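Local coordinates for coat protein (Pseudomonas phage PP7, PDB 2QUD) that self-assembles as dimers into an icosahedral T=3 capsid, packages the viral RNA genome and represses translation of the viral replicase, at residues Ser5-Leu10 and Thr18-Gln23. Residues are numbered along the deposited sequence; the frame is centred on the assembly and turned at random.
Sequences SKTIVL and TLTEIQ
Ile8 and Leu19 form an antiparallel hydrogen-bonded pair: Ile8 N donates to Leu19 O over 2.9 Å, and Leu19 N returns an almost straight bond to Ile8 O. Glu21 N reaches Lys6 O at 2.8 Å, and Thr7 CA passes 3.2 Å from Leu19 O in a CA-H...O contact. On one face Ile8 CG2 lies against Leu19 CB, while Leu19 CD1 slants across to Leu10 CD1 at 3.8 Å. On the other, Thr7 OG1 sits between the backbone N and the carbonyl carbon (chi1 63°), which lets CG2 touch both Thr18 CG2 and Thr20 OG1, each 3.8 Å away. Lys6 and Glu21 run side by side, Lys6 CD above the carboxylate plane but displaced to its oxygen side, 3.8 Å from Glu21 OE2. Two waters join them: both donate to Glu21 OE2, one accepting from Lys6 N, the other from Lys6 NZ, which stays 4.7 Å from OE2. Gln29 NE2, on the adjoining strand, hydrogen-bonds Glu21 OE1 and helps position the carboxylate. Leu19 also packs on Phe31 and Leu44, and Gln112 of the second subunit bonds to Thr7 O. The pairing forms the N-terminal beta hairpin, at one edge of the antiparallel sheet of the leviviral coat-protein fold.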
loop_
_atom_site.group_PDB
_atom_site.type_symbol
_atom_site.label_atom_id
_atom_site.label_comp_id
_atom_site.label_asym_id
_atom_site.label_seq_id
_atom_site.Cartn_x
_atom_site.Cartn_y
_atom_site.Cartn_z
ATOM N N SER A 5 -15.742 -10.723 17.116
ATOM C CA SER A 5 -15.149 -10.646 15.787
ATOM C C SER A 5 -13.984 -9.658 15.815
ATOM O O SER A 5 -14.082 -8.583 16.402
ATOM C CB SER A 5 -16.179 -10.226 14.737
ATOM O OG SER A 5 -17.123 -11.259 14.493
ATOM N N LYS A 6 -12.902 -10.050 15.163
ATOM C CA LYS A 6 -11.680 -9.263 15.065
ATOM C C LYS A 6 -11.936 -7.995 14.253
ATOM O O LYS A 6 -12.704 -8.013 13.329
ATOM C CB LYS A 6 -10.591 -10.105 14.384
ATOM C CG LYS A 6 -10.128 -11.306 15.199
ATOM C CD LYS A 6 -8.917 -11.888 14.551
ATOM C CE LYS A 6 -8.223 -13.015 15.375
ATOM N NZ LYS A 6 -9.046 -14.130 15.928
ATOM N N THR A 7 -11.297 -6.897 14.630
ATOM C CA THR A 7 -11.409 -5.655 13.882
ATOM C C THR A 7 -10.030 -5.011 13.621
ATOM O O THR A 7 -9.041 -5.289 14.276
ATOM C CB THR A 7 -12.275 -4.605 14.646
ATOM O OG1 THR A 7 -11.623 -4.270 15.885
ATOM C CG2 THR A 7 -13.722 -5.092 14.914
ATOM N N ILE A 8 -10.039 -4.094 12.666
ATOM C CA ILE A 8 -8.968 -3.127 12.447
ATOM C C ILE A 8 -9.627 -1.741 12.288
ATOM O O ILE A 8 -10.648 -1.612 11.629
ATOM C CB ILE A 8 -8.046 -3.515 11.277
ATOM C CG1 ILE A 8 -6.876 -2.538 11.151
ATOM C CG2 ILE A 8 -8.788 -3.666 9.991
ATOM C CD1 ILE A 8 -5.738 -3.042 10.247
ATOM N N VAL A 9 -9.104 -0.744 13.016
ATOM C CA VAL A 9 -9.693 0.598 13.073
ATOM C C VAL A 9 -8.781 1.595 12.363
ATOM O O VAL A 9 -7.588 1.732 12.729
ATOM C CB VAL A 9 -9.903 1.018 14.530
ATOM C CG1 VAL A 9 -10.571 2.428 14.606
ATOM C CG2 VAL A 9 -10.707 -0.046 15.290
ATOM N N LEU A 10 -9.322 2.256 11.343
ATOM C CA LEU A 10 -8.631 3.288 10.581
ATOM C C LEU A 10 -9.089 4.634 11.124
ATOM O O LEU A 10 -10.289 4.859 11.291
ATOM C CB LEU A 10 -8.953 3.203 9.092
ATOM C CG LEU A 10 -8.729 1.809 8.451
ATOM C CD1 LEU A 10 -8.898 1.851 6.941
ATOM C CD2 LEU A 10 -7.391 1.211 8.830
ATOM N N THR A 18 -14.225 1.372 11.111
ATOM C CA THR A 18 -13.927 0.064 11.695
ATOM C C THR A 18 -14.225 -1.013 10.662
ATOM O O THR A 18 -15.329 -1.071 10.167
ATOM C CB THR A 18 -14.763 -0.183 12.964
ATOM O OG1 THR A 18 -14.470 0.844 13.918
ATOM C CG2 THR A 18 -14.504 -1.581 13.546
ATOM N N LEU A 19 -13.243 -1.869 10.397
ATOM C CA LEU A 19 -13.406 -3.000 9.500
ATOM C C LEU A 19 -13.366 -4.279 10.308
ATOM O O LEU A 19 -12.400 -4.546 11.022
ATOM C CB LEU A 19 -12.329 -3.025 8.434
ATOM C CG LEU A 19 -12.487 -1.950 7.359
ATOM C CD1 LEU A 19 -11.570 -0.771 7.652
ATOM C CD2 LEU A 19 -12.194 -2.578 6.025
ATOM N N THR A 20 -14.413 -5.082 10.143
ATOM C CA THR A 20 -14.659 -6.303 10.925
ATOM C C THR A 20 -14.394 -7.538 10.109
ATOM O O THR A 20 -14.821 -7.622 8.961
ATOM C CB THR A 20 -16.137 -6.322 11.408
ATOM O OG1 THR A 20 -16.376 -5.134 12.187
ATOM C CG2 THR A 20 -16.415 -7.513 12.235
ATOM N N GLU A 21 -13.700 -8.474 10.726
ATOM C CA GLU A 21 -13.387 -9.737 10.047
ATOM C C GLU A 21 -14.680 -10.510 9.772
ATOM O O GLU A 21 -15.486 -10.744 10.690
ATOM C CB GLU A 21 -12.438 -10.585 10.866
ATOM C CG GLU A 21 -11.730 -11.691 10.086
ATOM C CD GLU A 21 -10.816 -12.510 10.974
ATOM O OE1 GLU A 21 -9.584 -12.590 10.701
ATOM O OE2 GLU A 21 -11.344 -13.128 11.914
ATOM N N ILE A 22 -14.880 -10.862 8.496
ATOM C CA ILE A 22 -16.010 -11.682 8.065
ATOM C C ILE A 22 -15.621 -13.078 7.527
ATOM O O ILE A 22 -16.491 -13.950 7.376
ATOM C CB ILE A 22 -16.903 -10.916 7.049
ATOM C CG1 ILE A 22 -16.168 -10.555 5.776
ATOM C CG2 ILE A 22 -17.407 -9.595 7.714
ATOM C CD1 ILE A 22 -17.091 -10.188 4.629
ATOM N N GLN A 23 -14.342 -13.281 7.228
ATOM C CA GLN A 23 -13.794 -14.558 6.750
ATOM C C GLN A 23 -12.338 -14.683 7.210
ATOM O O GLN A 23 -11.601 -13.688 7.186
ATOM C CB GLN A 23 -13.848 -14.627 5.224
ATOM C CG GLN A 23 -13.513 -15.996 4.679
ATOM C CD GLN A 23 -13.546 -16.036 3.190
ATOM O OE1 GLN A 23 -12.502 -16.097 2.530
ATOM N NE2 GLN A 23 -14.736 -15.993 2.641
HETATM O O HOH W 1 -13.003 -12.623 13.835
HETATM O O HOH W 2 -10.346 -15.128 13.386
#